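Local coordinates for protein exoribonuclease II, mitochondrial (Candida glabrata, PDB 6F3H) that degrades RNA from the 3' end as the exoribonuclease component of the mitochondrial RNA degradosome, with magnesium bound in its RNB domain, at residues I426-P431 / I491-E496; L614-C619 / T695-M700; A621-N626 / L710-F715. The protein carries 1 engineered substitution. One frame throughout, in Å; residues are numbered along the deposited sequence.

In the fold
All three contacts lie in the RNB domain. Contact 1 is wholly buried and joins two neighbouring strands of the mixed sheet in the RNB domain by backbone hydrogen bonds. Contact 2 is also buried. It ties helix 603-625 to the loop before helix 703-716, mainly through one asparagine amide, and it reaches the RNA. Contact 3 uses the later turns of helix 603-625 against helix 703-716. It is partly buried, mostly aromatic and apolar, and lies away from the annotated sites. Contacts 1 and 2 touch where Cys619 meets Phe493 and Pro699 meets Ile428. Contacts 1 and 3 meet at Asp430 and His713, a probable hydrogen bond.

Contact 1: I426-P431 / I491-E496; sequences IHIADP and ISFSFE
CG of His427 and OG of Ser492 both lie anti to the carbonyl carbon of their own residue (chi1 -43° and -54°), which brings ND1 of His427 against OG of Ser492. The two residues form a non-hydrogen-bonded pair in an antiparallel ladder of the RNB domain sheet. ND1 and OG are 2.8 Å apart in a nearly straight hydrogen bond, and either atom could be the donor. The hydroxyl lies at the edge of the imidazole, in its plane. At the other side of the ring, NE2 bonds to Ser413, while Ser492 OG also bonds to Thr490. The histidine is thus gripped at both nitrogens.

The hydrogen-bonded pairs flank this one. Ile426 N reaches Phe493 O at 2.9 Å, and Phe493 N returns to Ile426 O. Ile428 and Ile491 exchange the same two bonds on the other side of the His427-Ser492 pair. Ile426 O also receives a CA-H contact from Ser492 CA at 3.2 Å.

The isoleucines and Phe493 point to the other face of the sheet. There Ile428 CG1 approaches Phe493 CE1 at 3.9 Å, and the two side chains cross obliquely. Ile426 CG1 comes within 4.2 Å of Phe495 CE1. Helix 603-625 packs on this face, with Thr615 on Ile426 and Cys619 on Phe493. Ile428 packs near Asp410, a magnesium ligand, and its side chain is about 9 Å from the ion.

Past the strand, Asp430 turns back toward Ile491. OD1 of Asp430 probably hydrogen-bonds NE2 of His713 in helix 703-716. The same Asp430 OD1 lies 3.3 Å from the terminal methyl CD1 of Ile491.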
loop_
_atom_site.group_PDB
_atom_site.type_symbol
_atom_site.label_atom_id
_atom_site.label_comp_id
_atom_site.label_asym_id
_atom_site.label_seq_id
_atom_site.Cartn_x
_atom_site.Cartn_y
_atom_site.Cartn_z
ATOM N N ILE A 426 -20.606 -16.374 -9.654
ATOM C CA ILE A 426 -19.925 -15.522 -8.703
ATOM C C ILE A 426 -20.653 -14.211 -8.709
ATOM O O ILE A 426 -20.627 -13.481 -9.705
ATOM C CB ILE A 426 -18.462 -15.332 -9.070
ATOM C CG1 ILE A 426 -17.927 -16.669 -9.526
ATOM C CG2 ILE A 426 -17.696 -14.817 -7.880
ATOM C CD1 ILE A 426 -17.922 -17.681 -8.402
ATOM N N HIS A 427 -21.300 -13.917 -7.604
ATOM C CA HIS A 427 -22.123 -12.734 -7.506
ATOM C C HIS A 427 -21.358 -11.713 -6.708
ATOM O O HIS A 427 -21.049 -11.933 -5.537
ATOM C CB HIS A 427 -23.463 -13.028 -6.859
ATOM C CG HIS A 427 -24.065 -14.290 -7.352
ATOM N ND1 HIS A 427 -24.573 -14.406 -8.623
ATOM C CD2 HIS A 427 -24.259 -15.483 -6.747
ATOM C CE1 HIS A 427 -25.026 -15.634 -8.788
ATOM N NE2 HIS A 427 -24.855 -16.305 -7.662
ATOM N N ILE A 428 -21.051 -10.615 -7.351
ATOM C CA ILE A 428 -20.280 -9.554 -6.755
ATOM C C ILE A 428 -21.264 -8.441 -6.456
ATOM O O ILE A 428 -22.135 -8.147 -7.282
ATOM C CB ILE A 428 -19.185 -9.104 -7.733
ATOM C CG1 ILE A 428 -18.164 -10.217 -7.912
ATOM C CG2 ILE A 428 -18.480 -7.921 -7.171
ATOM C CD1 ILE A 428 -17.903 -10.995 -6.644
ATOM N N ALA A 429 -21.149 -7.841 -5.281
ATOM C CA ALA A 429 -22.005 -6.702 -4.999
ATOM C C ALA A 429 -21.852 -5.673 -6.113
ATOM O O ALA A 429 -20.811 -5.614 -6.779
ATOM C CB ALA A 429 -21.653 -6.097 -3.649
ATOM N N ASP A 430 -22.857 -4.841 -6.336
ATOM C CA ASP A 430 -22.814 -3.904 -7.451
ATOM C C ASP A 430 -22.898 -2.486 -6.919
ATOM O O ASP A 430 -23.922 -1.804 -7.052
ATOM C CB ASP A 430 -23.918 -4.162 -8.469
ATOM C CG ASP A 430 -23.920 -3.132 -9.550
ATOM O OD1 ASP A 430 -22.816 -2.831 -10.056
ATOM O OD2 ASP A 430 -25.007 -2.617 -9.881
ATOM N N PRO A 431 -21.823 -2.003 -6.318
ATOM C CA PRO A 431 -21.841 -0.621 -5.872
ATOM C C PRO A 431 -21.797 0.342 -7.044
ATOM O O PRO A 431 -22.305 1.464 -6.932
ATOM C CB PRO A 431 -20.614 -0.536 -4.964
ATOM C CG PRO A 431 -19.683 -1.542 -5.525
ATOM C CD PRO A 431 -20.503 -2.624 -6.165
ATOM N N ILE A 491 -23.496 -8.081 -9.723
ATOM C CA ILE A 491 -22.899 -8.341 -11.010
ATOM C C ILE A 491 -22.394 -9.763 -10.949
ATOM O O ILE A 491 -21.546 -10.085 -10.111
ATOM C CB ILE A 491 -21.750 -7.380 -11.320
ATOM C CG1 ILE A 491 -22.252 -5.937 -11.338
ATOM C CG2 ILE A 491 -21.147 -7.723 -12.658
ATOM C CD1 ILE A 491 -21.241 -4.951 -11.974
ATOM N N SER A 492 -22.882 -10.608 -11.840
ATOM C CA SER A 492 -22.646 -12.026 -11.689
ATOM C C SER A 492 -21.912 -12.584 -12.894
ATOM O O SER A 492 -22.234 -12.278 -14.049
ATOM C CB SER A 492 -23.962 -12.748 -11.444
ATOM O OG SER A 492 -24.638 -12.159 -10.343
ATOM N N PHE A 493 -20.927 -13.416 -12.598
ATOM C CA PHE A 493 -20.049 -13.998 -13.592
ATOM C C PHE A 493 -20.277 -15.488 -13.556
ATOM O O PHE A 493 -20.075 -16.116 -12.520
ATOM C CB PHE A 493 -18.598 -13.685 -13.277
ATOM C CG PHE A 493 -18.337 -12.229 -13.115
ATOM C CD1 PHE A 493 -18.662 -11.583 -11.920
ATOM C CD2 PHE A 493 -17.773 -11.491 -14.145
ATOM C CE1 PHE A 493 -18.433 -10.222 -11.761
ATOM C CE2 PHE A 493 -17.545 -10.138 -13.988
ATOM C CZ PHE A 493 -17.873 -9.501 -12.797
ATOM N N SER A 494 -20.693 -16.045 -14.670
ATOM C CA SER A 494 -21.141 -17.420 -14.704
ATOM C C SER A 494 -20.328 -18.169 -15.736
ATOM O O SER A 494 -19.936 -17.599 -16.759
ATOM C CB SER A 494 -22.621 -17.493 -15.027
ATOM O OG SER A 494 -23.337 -16.536 -14.264
ATOM N N PHE A 495 -20.033 -19.427 -15.436
ATOM C CA PHE A 495 -19.274 -20.267 -16.351
ATOM C C PHE A 495 -19.293 -21.696 -15.835
ATOM O O PHE A 495 -19.672 -21.962 -14.691
ATOM C CB PHE A 495 -17.851 -19.791 -16.481
ATOM C CG PHE A 495 -17.213 -19.604 -15.180
ATOM C CD1 PHE A 495 -17.321 -18.394 -14.510
ATOM C CD2 PHE A 495 -16.570 -20.662 -14.565
ATOM C CE1 PHE A 495 -16.741 -18.217 -13.259
ATOM C CE2 PHE A 495 -15.997 -20.506 -13.326
ATOM C CZ PHE A 495 -16.076 -19.273 -12.667
ATOM N N GLU A 496 -18.846 -22.611 -16.687
ATOM C CA GLU A 496 -18.914 -24.024 -16.382
ATOM C C GLU A 496 -17.551 -24.674 -16.422
ATOM O O GLU A 496 -16.703 -24.358 -17.265
ATOM C CB GLU A 496 -19.832 -24.740 -17.322
ATOM C CG GLU A 496 -21.261 -24.434 -17.011
ATOM C CD GLU A 496 -22.153 -24.642 -18.204
ATOM O OE1 GLU A 496 -21.754 -25.421 -19.091
ATOM O OE2 GLU A 496 -23.249 -24.043 -18.253
#

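Contact 2: L614-C619 / T695-M700; sequences LTNKLC and TVTSPM. With nucleotides of chain C.
The side chain of Asn616 reaches from helix 603-625 into the loop 695-700 and crosses that of Thr697 at about a right angle. Its amide oxygen and nitrogen do different work. OD1 accepts the backbone N-H of Val696 at 2.7 Å. The N-H...O angle is 159°, and the donor sits 35° off the plane of the amide. A second, weak bond comes to OD1 from Thr697 N. ND2 makes a weak but fairly straight bond to Thr697 OG1, 3.4 Å away, and a further bond to Tyr693.

The side chain of Val696 runs past Asn616 in the opposite direction. Its CG2 methyl passes OD1 and then meets SG of Cys619 at 3.9 Å. Thr615 adds a looser apolar touch, with CB lying 4.1 Å from CG2 of Thr697.

Thr697 has two different branches. Its chi1 of 57° places OG1 between the backbone N and the carbonyl carbon, facing the RNA. There it donates a hydrogen bond to OP1 of A5 of chain C. CG2 of Thr697 approaches the Asn616 amide obliquely, 3.3 Å from OD1. The loop is also held from helix 703-716, where Asp705 bonds to Thr695 OG1 and Ser698 N.

This is part of the RNA-binding channel of the RNB domain, with Thr697 about 6 Å from Asp410 between side chains. Asn616 is consistent with a second-shell role: its firm bond to Val696 N and its weaker ones to Thr697 would steady the threonine that bonds the phosphate.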
loop_
_atom_site.group_PDB
_atom_site.type_symbol
_atom_site.label_atom_id
_atom_site.label_comp_id
_atom_site.label_asym_id
_atom_site.label_seq_id
_atom_site.Cartn_x
_atom_site.Cartn_y
_atom_site.Cartn_z
ATOM N N LEU A 614 -9.749 -16.977 -9.861
ATOM C CA LEU A 614 -10.168 -17.389 -11.181
ATOM C C LEU A 614 -11.041 -16.331 -11.822
ATOM O O LEU A 614 -10.808 -15.936 -12.965
ATOM C CB LEU A 614 -10.908 -18.701 -11.091
ATOM C CG LEU A 614 -11.482 -18.983 -12.476
ATOM C CD1 LEU A 614 -10.354 -19.143 -13.506
ATOM C CD2 LEU A 614 -12.387 -20.189 -12.424
ATOM N N THR A 615 -12.015 -15.826 -11.074
ATOM C CA THR A 615 -12.869 -14.748 -11.553
ATOM C C THR A 615 -12.055 -13.584 -12.061
ATOM O O THR A 615 -12.358 -12.999 -13.103
ATOM C CB THR A 615 -13.723 -14.244 -10.407
ATOM O OG1 THR A 615 -14.357 -15.351 -9.769
ATOM C CG2 THR A 615 -14.737 -13.252 -10.904
ATOM N N ASN A 616 -11.046 -13.195 -11.290
ATOM C CA ASN A 616 -10.253 -12.049 -11.668
ATOM C C ASN A 616 -9.413 -12.363 -12.893
ATOM O O ASN A 616 -9.250 -11.505 -13.766
ATOM C CB ASN A 616 -9.405 -11.618 -10.488
ATOM C CG ASN A 616 -10.229 -10.967 -9.418
ATOM O OD1 ASN A 616 -11.172 -10.242 -9.714
ATOM N ND2 ASN A 616 -9.883 -11.216 -8.165
ATOM N N LYS A 617 -8.913 -13.601 -13.004
ATOM C CA LYS A 617 -8.184 -13.979 -14.210
ATOM C C LYS A 617 -9.073 -13.870 -15.434
ATOM O O LYS A 617 -8.635 -13.408 -16.491
ATOM C CB LYS A 617 -7.642 -15.402 -14.116
ATOM C CG LYS A 617 -6.378 -15.553 -13.328
ATOM C CD LYS A 617 -5.773 -16.918 -13.592
ATOM C CE LYS A 617 -6.511 -18.058 -12.873
ATOM N NZ LYS A 617 -5.738 -19.341 -12.954
ATOM N N LEU A 618 -10.328 -14.284 -15.317
ATOM C CA LEU A 618 -11.177 -14.334 -16.499
ATOM C C LEU A 618 -11.573 -12.945 -16.978
ATOM O O LEU A 618 -11.643 -12.708 -18.188
ATOM C CB LEU A 618 -12.416 -15.166 -16.216
ATOM C CG LEU A 618 -12.066 -16.655 -16.175
ATOM C CD1 LEU A 618 -13.277 -17.501 -15.843
ATOM C CD2 LEU A 618 -11.409 -17.095 -17.477
ATOM N N CYS A 619 -11.836 -12.009 -16.061
ATOM C CA CYS A 619 -12.162 -10.664 -16.528
ATOM C C CYS A 619 -10.993 -10.016 -17.225
ATOM O O CYS A 619 -11.190 -9.121 -18.054
ATOM C CB CYS A 619 -12.628 -9.770 -15.401
ATOM S SG CYS A 619 -14.289 -10.084 -15.010
ATOM N N THR A 695 -8.841 -7.202 -11.113
ATOM C CA THR A 695 -9.582 -7.478 -9.889
ATOM C C THR A 695 -10.951 -6.824 -9.957
ATOM O O THR A 695 -11.057 -5.614 -10.159
ATOM C CB THR A 695 -8.825 -6.990 -8.649
ATOM O OG1 THR A 695 -8.696 -5.568 -8.693
ATOM C CG2 THR A 695 -7.456 -7.616 -8.574
ATOM N N VAL A 696 -11.994 -7.633 -9.764
ATOM C CA VAL A 696 -13.383 -7.196 -9.857
ATOM C C VAL A 696 -14.182 -7.673 -8.649
ATOM O O VAL A 696 -15.333 -7.273 -8.445
ATOM C CB VAL A 696 -14.006 -7.729 -11.144
ATOM C CG1 VAL A 696 -13.555 -6.913 -12.320
ATOM C CG2 VAL A 696 -13.573 -9.149 -11.309
ATOM N N THR A 697 -13.586 -8.555 -7.860
ATOM C CA THR A 697 -14.295 -9.212 -6.782
ATOM C C THR A 697 -14.568 -8.323 -5.585
ATOM O O THR A 697 -15.349 -8.724 -4.720
ATOM C CB THR A 697 -13.474 -10.399 -6.330
ATOM O OG1 THR A 697 -12.172 -9.947 -5.942
ATOM C CG2 THR A 697 -13.328 -11.363 -7.468
ATOM N N SER A 698 -13.939 -7.154 -5.481
ATOM C CA SER A 698 -14.086 -6.306 -4.294
ATOM C C SER A 698 -14.314 -4.853 -4.664
ATOM O O SER A 698 -13.539 -3.976 -4.301
ATOM C CB SER A 698 -12.850 -6.431 -3.418
ATOM O OG SER A 698 -12.392 -7.744 -3.471
ATOM N N PRO A 699 -15.411 -4.552 -5.343
ATOM C CA PRO A 699 -15.647 -3.173 -5.778
ATOM C C PRO A 699 -15.977 -2.188 -4.655
ATOM O O PRO A 699 -16.054 -0.992 -4.944
ATOM C CB PRO A 699 -16.818 -3.316 -6.756
ATOM C CG PRO A 699 -17.537 -4.530 -6.303
ATOM C CD PRO A 699 -16.500 -5.455 -5.748
HETATM N N MSE A 700 -16.191 -2.613 -3.410
HETATM C CA MSE A 700 -16.552 -1.644 -2.353
HETATM C C MSE A 700 -15.398 -1.250 -1.486
HETATM O O MSE A 700 -15.552 -0.478 -0.544
HETATM C CB MSE A 700 -17.594 -2.191 -1.408
HETATM C CG MSE A 700 -18.955 -2.438 -1.975
HETATM SE SE MSE A 700 -19.977 -3.575 -0.731
HETATM C CE MSE A 700 -20.696 -2.234 0.477
ATOM P P A C 5 -10.640 -11.227 -2.711
ATOM O OP1 A C 5 -11.743 -11.002 -3.671
ATOM O OP2 A C 5 -9.527 -10.236 -2.642
ATOM O "O5'" A C 5 -11.296 -11.291 -1.274
ATOM C "C5'" A C 5 -12.327 -12.224 -1.029
ATOM C "C4'" A C 5 -12.571 -12.431 0.439
ATOM O "O4'" A C 5 -11.398 -13.005 1.061
ATOM C "C3'" A C 5 -12.857 -11.187 1.259
ATOM O "O3'" A C 5 -14.206 -10.788 1.168
ATOM C "C2'" A C 5 -12.468 -11.633 2.653
ATOM O "O2'" A C 5 -13.474 -12.473 3.201
ATOM C "C1'" A C 5 -11.237 -12.476 2.350
ATOM N N9 A C 5 -10.060 -11.623 2.315
ATOM C C8 A C 5 -9.462 -11.002 1.247
ATOM N N7 A C 5 -8.436 -10.258 1.577
ATOM C C5 A C 5 -8.399 -10.404 2.952
ATOM C C6 A C 5 -7.541 -9.883 3.919
ATOM N N6 A C 5 -6.519 -9.067 3.629
ATOM N N1 A C 5 -7.791 -10.241 5.204
ATOM C C2 A C 5 -8.820 -11.061 5.484
ATOM N N3 A C 5 -9.702 -11.627 4.662
ATOM C C4 A C 5 -9.407 -11.236 3.416
#

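Contact 3: A621-N626 / L710-F715; sequences AFFQEN and LQLHRF
Phe622 and Leu712 meet between helices 603-625 and 703-716, whose local axes are 12.5 Å apart and inclined at 54°, so long side chains must fill the gap. The side chain of Phe622 starts anti to its own nitrogen (chi1 -172°), and this sends the ring across to the other helix. Its CE2 edge meets the CD2 methyl of Leu712 at 3.9 Å, in the plane of the ring. The same ring meets Phe715, with CZ of Phe622 3.9 Å from CE2 of Phe715. The two planes are almost perpendicular, at 88°, with centroids 5.9 Å apart.

Leu712 CD2 is shared. It also touches CE1 of Phe623 at 3.8 Å, and this one methyl lies in the angle between the two phenylalanines. CE2 of Phe623 comes obliquely to CB of Gln711, 4.0 Å away.

Asn626 closes the group just past the end of helix 603-625. Its ND2 donates to Phe622 O at 3.2 Å, and Asn626 N bonds to that same oxygen from the opposite face of the carbonyl plane. ND2 also lies over one face of the Phe622 ring, toward its rim. OD1 of Asn626 approaches CZ of Phe715 obliquely, with amide and ring planes steeply inclined.

Two RNB-domain helices pack here, away from the annotated sites, and Phe622 also touches Tyr509 and Val514 of strand 505-519. No hydrogen bond links the helices in this contact. Their union rests on apolar and aromatic packing, while ND2 of Asn626 is bonded to its own helix end and OD1 lies against Phe715.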
loop_
_atom_site.group_PDB
_atom_site.type_symbol
_atom_site.label_atom_id
_atom_site.label_comp_id
_atom_site.label_asym_id
_atom_site.label_seq_id
_atom_site.Cartn_x
_atom_site.Cartn_y
_atom_site.Cartn_z
ATOM N N ALA A 621 -9.193 -11.666 -19.403
ATOM C CA ALA A 621 -9.452 -12.116 -20.763
ATOM C C ALA A 621 -10.576 -11.314 -21.389
ATOM O O ALA A 621 -10.474 -10.852 -22.533
ATOM C CB ALA A 621 -9.794 -13.600 -20.752
ATOM N N PHE A 622 -11.630 -11.094 -20.622
ATOM C CA PHE A 622 -12.819 -10.437 -21.136
ATOM C C PHE A 622 -12.519 -9.002 -21.547
ATOM O O PHE A 622 -12.863 -8.578 -22.657
ATOM C CB PHE A 622 -13.879 -10.510 -20.050
ATOM C CG PHE A 622 -15.235 -10.059 -20.461
ATOM C CD1 PHE A 622 -16.064 -10.889 -21.192
ATOM C CD2 PHE A 622 -15.733 -8.849 -20.012
ATOM C CE1 PHE A 622 -17.349 -10.490 -21.517
ATOM C CE2 PHE A 622 -17.008 -8.441 -20.337
ATOM C CZ PHE A 622 -17.820 -9.260 -21.086
ATOM N N PHE A 623 -11.829 -8.253 -20.686
ATOM C CA PHE A 623 -11.545 -6.855 -20.988
ATOM C C PHE A 623 -10.655 -6.734 -22.212
ATOM O O PHE A 623 -10.801 -5.802 -23.015
ATOM C CB PHE A 623 -10.894 -6.185 -19.781
ATOM C CG PHE A 623 -11.865 -5.500 -18.883
ATOM C CD1 PHE A 623 -12.839 -6.215 -18.235
ATOM C CD2 PHE A 623 -11.794 -4.146 -18.671
ATOM C CE1 PHE A 623 -13.738 -5.590 -17.406
ATOM C CE2 PHE A 623 -12.695 -3.514 -17.832
ATOM C CZ PHE A 623 -13.667 -4.241 -17.197
ATOM N N GLN A 624 -9.717 -7.658 -22.362
ATOM C CA GLN A 624 -8.801 -7.595 -23.485
ATOM C C GLN A 624 -9.508 -7.933 -24.794
ATOM O O GLN A 624 -9.372 -7.210 -25.790
ATOM C CB GLN A 624 -7.653 -8.554 -23.234
ATOM C CG GLN A 624 -6.727 -8.120 -22.131
ATOM C CD GLN A 624 -5.700 -9.189 -21.818
ATOM O OE1 GLN A 624 -4.571 -9.139 -22.310
ATOM N NE2 GLN A 624 -6.088 -10.177 -21.012
ATOM N N GLU A 625 -10.268 -9.040 -24.806
ATOM C CA GLU A 625 -10.938 -9.477 -26.026
ATOM C C GLU A 625 -11.905 -8.418 -26.505
ATOM O O GLU A 625 -11.964 -8.121 -27.701
ATOM C CB GLU A 625 -11.674 -10.800 -25.804
ATOM N N ASN A 626 -12.619 -7.791 -25.583
ATOM C CA ASN A 626 -13.547 -6.725 -25.921
ATOM C C ASN A 626 -12.913 -5.345 -25.966
ATOM O O ASN A 626 -13.652 -4.356 -26.088
ATOM C CB ASN A 626 -14.698 -6.724 -24.936
ATOM C CG ASN A 626 -15.650 -7.833 -25.203
ATOM O OD1 ASN A 626 -16.567 -7.696 -26.011
ATOM N ND2 ASN A 626 -15.378 -8.988 -24.617
ATOM N N LEU A 710 -17.728 0.047 -13.373
ATOM C CA LEU A 710 -18.378 1.077 -14.173
ATOM C C LEU A 710 -18.135 0.845 -15.644
ATOM O O LEU A 710 -19.000 1.135 -16.475
ATOM C CB LEU A 710 -17.870 2.450 -13.792
ATOM C CG LEU A 710 -18.071 2.828 -12.329
ATOM C CD1 LEU A 710 -16.876 3.659 -11.831
ATOM C CD2 LEU A 710 -19.368 3.578 -12.101
ATOM N N GLN A 711 -16.974 0.304 -15.987
ATOM C CA GLN A 711 -16.768 -0.041 -17.379
ATOM C C GLN A 711 -17.718 -1.143 -17.792
ATOM O O GLN A 711 -18.209 -1.151 -18.927
ATOM C CB GLN A 711 -15.318 -0.468 -17.600
ATOM C CG GLN A 711 -14.308 0.650 -17.379
ATOM C CD GLN A 711 -14.404 1.749 -18.427
ATOM O OE1 GLN A 711 -13.611 1.781 -19.362
ATOM N NE2 GLN A 711 -15.399 2.634 -18.294
ATOM N N LEU A 712 -18.023 -2.053 -16.871
ATOM C CA LEU A 712 -18.933 -3.132 -17.199
ATOM C C LEU A 712 -20.347 -2.614 -17.380
ATOM O O LEU A 712 -20.978 -2.876 -18.408
ATOM C CB LEU A 712 -18.868 -4.208 -16.123
ATOM C CG LEU A 712 -17.597 -5.031 -16.292
ATOM C CD1 LEU A 712 -17.491 -6.133 -15.274
ATOM C CD2 LEU A 712 -17.563 -5.597 -17.676
ATOM N N HIS A 713 -20.834 -1.812 -16.436
ATOM C CA HIS A 713 -22.160 -1.239 -16.598
ATOM C C HIS A 713 -22.314 -0.594 -17.958
ATOM O O HIS A 713 -23.299 -0.824 -18.662
ATOM C CB HIS A 713 -22.409 -0.200 -15.530
ATOM C CG HIS A 713 -22.888 -0.783 -14.257
ATOM N ND1 HIS A 713 -24.104 -0.449 -13.703
ATOM C CD2 HIS A 713 -22.324 -1.686 -13.425
ATOM C CE1 HIS A 713 -24.267 -1.119 -12.578
ATOM N NE2 HIS A 713 -23.203 -1.876 -12.387
ATOM N N ARG A 714 -21.329 0.195 -18.364
ATOM C CA ARG A 714 -21.437 0.856 -19.652
ATOM C C ARG A 714 -21.499 -0.161 -20.767
ATOM O O ARG A 714 -22.376 -0.107 -21.631
ATOM C CB ARG A 714 -20.249 1.790 -19.856
ATOM C CG ARG A 714 -20.274 2.956 -18.928
ATOM C CD ARG A 714 -21.611 3.639 -19.079
ATOM N NE ARG A 714 -21.583 4.979 -18.529
ATOM C CZ ARG A 714 -21.044 6.012 -19.162
ATOM N NH1 ARG A 714 -21.053 7.212 -18.606
ATOM N NH2 ARG A 714 -20.487 5.838 -20.352
ATOM N N PHE A 715 -20.618 -1.141 -20.712
ATOM C CA PHE A 715 -20.479 -2.087 -21.804
ATOM C C PHE A 715 -21.698 -2.975 -21.933
ATOM O O PHE A 715 -22.227 -3.184 -23.032
ATOM C CB PHE A 715 -19.258 -2.935 -21.557
ATOM C CG PHE A 715 -19.064 -3.982 -22.563
ATOM C CD1 PHE A 715 -18.638 -3.660 -23.837
ATOM C CD2 PHE A 715 -19.299 -5.296 -22.241
ATOM C CE1 PHE A 715 -18.439 -4.641 -24.776
ATOM C CE2 PHE A 715 -19.102 -6.277 -23.168
ATOM C CZ PHE A 715 -18.670 -5.957 -24.439
#